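Local coordinates for protein glycoside hydrolase family 31 (Trueperella pyogenes, PDB 5I0G) that binds the cyclic glucose tetrasaccharide cycloalternan and probably degrades it by hydrolysing its alpha-glucosidic linkages, at residues A[463-468]-A[512-517]. The protein carries 1 engineered substitution. Numbering follows the deposited sequence.
Sequences GFKTDG and VTFSRS. With GLC (alpha-D-glucopyranose), chain B; GLC (alpha-D-glucopyranose), chain C.
Val512 O accepts the backbone N-H of Phe464 at 3.2 Å (N to O) where 463-466 and 513-515, parallel neighbours in the TIM barrel of this family 31 enzyme, come together. At Thr513, CB lies against Thr466 OG1, while CA directs a C-H at Phe464 O. That carbonyl is also gripped by Phe514 N, 2.9 Å from Phe464 O. Beyond it, Thr466 N returns a weak, bent bond to Phe514 O. The Phe514 ring points the same way as Lys465, whose CD meets ring atom CD2 at 3.8 Å, at the ring edge. With CG anti to the backbone N (chi1 178°) and the rest of the chain extended, Lys465 brings NZ to a salt bridge with Glu330 and a weak bond to O3 of glucose B. On the other side of the sheet, Ser515 OG and Thr466 OG1 meet hydroxyl to hydroxyl at 2.7 Å, with Thr466 resting on Tyr496 of helix 485-506. Arg516 brings NH1 within 3.1 Å of Asp467 OD1. Their planes stand 87° apart and the oxygen lies over a guanidinium face, so this pairing is electrostatic; NE is salt-bridged to Glu470. NH1 instead aims almost straight (171°) at O4 of glucose C, 3.1 Å away, and bonds weakly to O2 of glucose B. A water takes the N-H of Arg516 and donates to the carbonyls of Thr466 and Gly468. Ser517 OG donates to Gly468 O at 2.7 Å. Asp467 OD1 also accepts Gly468 N at 2.7 Å, and OD2 is bonded to Trp387. Held in this way, the carboxylate probably keeps a fixed orientation, and Lys465 and Arg516, each paired with a glutamate, probably offer polarised N-H groups to the sugar hydroxyls at the barrel's C-terminal end.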
# COMPACT_ATOMS: atom_id res chain seq x y z
N GLY A 463 -6.25 19.60 0.02
CA GLY A 463 -5.59 18.34 -0.34
C GLY A 463 -6.58 17.21 -0.41
O GLY A 463 -7.77 17.40 -0.16
N PHE A 464 -6.09 16.03 -0.74
CA PHE A 464 -6.93 14.87 -1.03
C PHE A 464 -6.33 13.64 -0.36
O PHE A 464 -5.12 13.46 -0.39
CB PHE A 464 -6.98 14.61 -2.53
CG PHE A 464 -7.74 15.63 -3.33
CD1 PHE A 464 -9.12 15.59 -3.39
CD2 PHE A 464 -7.08 16.62 -4.04
CE1 PHE A 464 -9.84 16.52 -4.15
CE2 PHE A 464 -7.78 17.56 -4.78
CZ PHE A 464 -9.16 17.50 -4.86
N LYS A 465 -7.19 12.79 0.22
CA LYS A 465 -6.77 11.49 0.71
C LYS A 465 -7.03 10.57 -0.46
O LYS A 465 -8.17 10.18 -0.72
CB LYS A 465 -7.52 11.05 1.98
CG LYS A 465 -7.12 9.66 2.48
CD LYS A 465 -7.60 9.36 3.90
CE LYS A 465 -7.31 7.91 4.28
NZ LYS A 465 -7.95 7.47 5.55
N THR A 466 -5.95 10.31 -1.19
CA THR A 466 -5.98 9.57 -2.43
C THR A 466 -5.86 8.10 -2.09
O THR A 466 -4.78 7.53 -2.14
CB THR A 466 -4.83 10.02 -3.36
OG1 THR A 466 -3.67 10.33 -2.58
CG2 THR A 466 -5.26 11.24 -4.15
N ASP A 467 -6.99 7.51 -1.72
CA ASP A 467 -7.07 6.14 -1.19
C ASP A 467 -7.06 5.14 -2.33
O ASP A 467 -7.25 5.52 -3.48
CB ASP A 467 -8.37 5.98 -0.38
CG ASP A 467 -8.25 4.95 0.73
OD1 ASP A 467 -7.46 3.97 0.62
OD2 ASP A 467 -8.96 5.14 1.74
N GLY A 468 -6.86 3.86 -2.01
CA GLY A 468 -6.87 2.80 -3.01
C GLY A 468 -5.66 2.84 -3.94
O GLY A 468 -4.55 3.09 -3.48
N VAL A 512 -0.45 18.25 -1.50
CA VAL A 512 -0.74 17.44 -0.34
C VAL A 512 -1.76 16.37 -0.74
O VAL A 512 -2.97 16.59 -0.73
CB VAL A 512 -1.26 18.26 0.86
CG1 VAL A 512 -1.57 17.35 2.04
CG2 VAL A 512 -0.24 19.32 1.25
N THR A 513 -1.22 15.23 -1.13
CA THR A 513 -1.99 14.02 -1.32
C THR A 513 -1.58 13.09 -0.18
O THR A 513 -0.42 13.13 0.25
CB THR A 513 -1.69 13.35 -2.67
OG1 THR A 513 -0.29 13.11 -2.82
CG2 THR A 513 -2.19 14.20 -3.82
N PHE A 514 -2.53 12.26 0.27
CA PHE A 514 -2.35 11.35 1.39
C PHE A 514 -2.78 9.96 0.90
O PHE A 514 -3.98 9.73 0.69
CB PHE A 514 -3.21 11.87 2.55
CG PHE A 514 -2.99 11.19 3.87
CD1 PHE A 514 -1.76 11.16 4.47
CD2 PHE A 514 -4.07 10.66 4.58
CE1 PHE A 514 -1.58 10.59 5.73
CE2 PHE A 514 -3.91 10.08 5.83
CZ PHE A 514 -2.66 10.05 6.41
N SER A 515 -1.81 9.05 0.71
CA SER A 515 -2.05 7.78 -0.00
C SER A 515 -1.58 6.61 0.83
O SER A 515 -0.76 6.77 1.72
CB SER A 515 -1.27 7.73 -1.35
OG SER A 515 -1.45 8.88 -2.15
N ARG A 516 -2.09 5.42 0.54
CA ARG A 516 -1.61 4.20 1.18
C ARG A 516 -0.73 3.35 0.27
O ARG A 516 0.16 2.64 0.76
CB ARG A 516 -2.77 3.37 1.72
CG ARG A 516 -3.68 2.79 0.65
CD ARG A 516 -4.87 2.08 1.21
NE ARG A 516 -5.49 1.23 0.20
CZ ARG A 516 -6.70 0.69 0.28
NH1 ARG A 516 -7.51 0.95 1.30
NH2 ARG A 516 -7.13 -0.09 -0.69
N SER A 517 -0.99 3.39 -1.05
CA SER A 517 -0.24 2.55 -1.98
C SER A 517 0.73 3.33 -2.84
O SER A 517 0.59 4.53 -3.07
CB SER A 517 -1.16 1.67 -2.84
OG SER A 517 -1.95 2.44 -3.74
C1 GLC B . -10.40 2.08 3.16
C2 GLC B . -9.27 2.77 3.93
C3 GLC B . -9.83 3.49 5.15
C4 GLC B . -11.02 4.39 4.81
C5 GLC B . -12.04 3.62 3.99
C6 GLC B . -13.15 4.52 3.50
O2 GLC B . -8.28 1.82 4.38
O3 GLC B . -8.83 4.29 5.78
O4 GLC B . -11.63 4.83 6.02
O5 GLC B . -11.43 3.00 2.85
O6 GLC B . -14.22 3.67 3.10
C1 GLC C . -13.74 -1.49 3.55
C2 GLC C . -12.77 -0.51 4.20
C3 GLC C . -11.79 0.08 3.17
C4 GLC C . -11.09 -1.08 2.45
C5 GLC C . -12.16 -1.96 1.81
C6 GLC C . -11.63 -3.07 0.90
O2 GLC C . -13.49 0.54 4.86
O3 GLC C . -10.88 0.93 3.89
O4 GLC C . -10.19 -0.61 1.45
O5 GLC C . -12.99 -2.49 2.86
O6 GLC C . -10.72 -3.94 1.57
O HOH W 1 -3.51 5.18 -1.79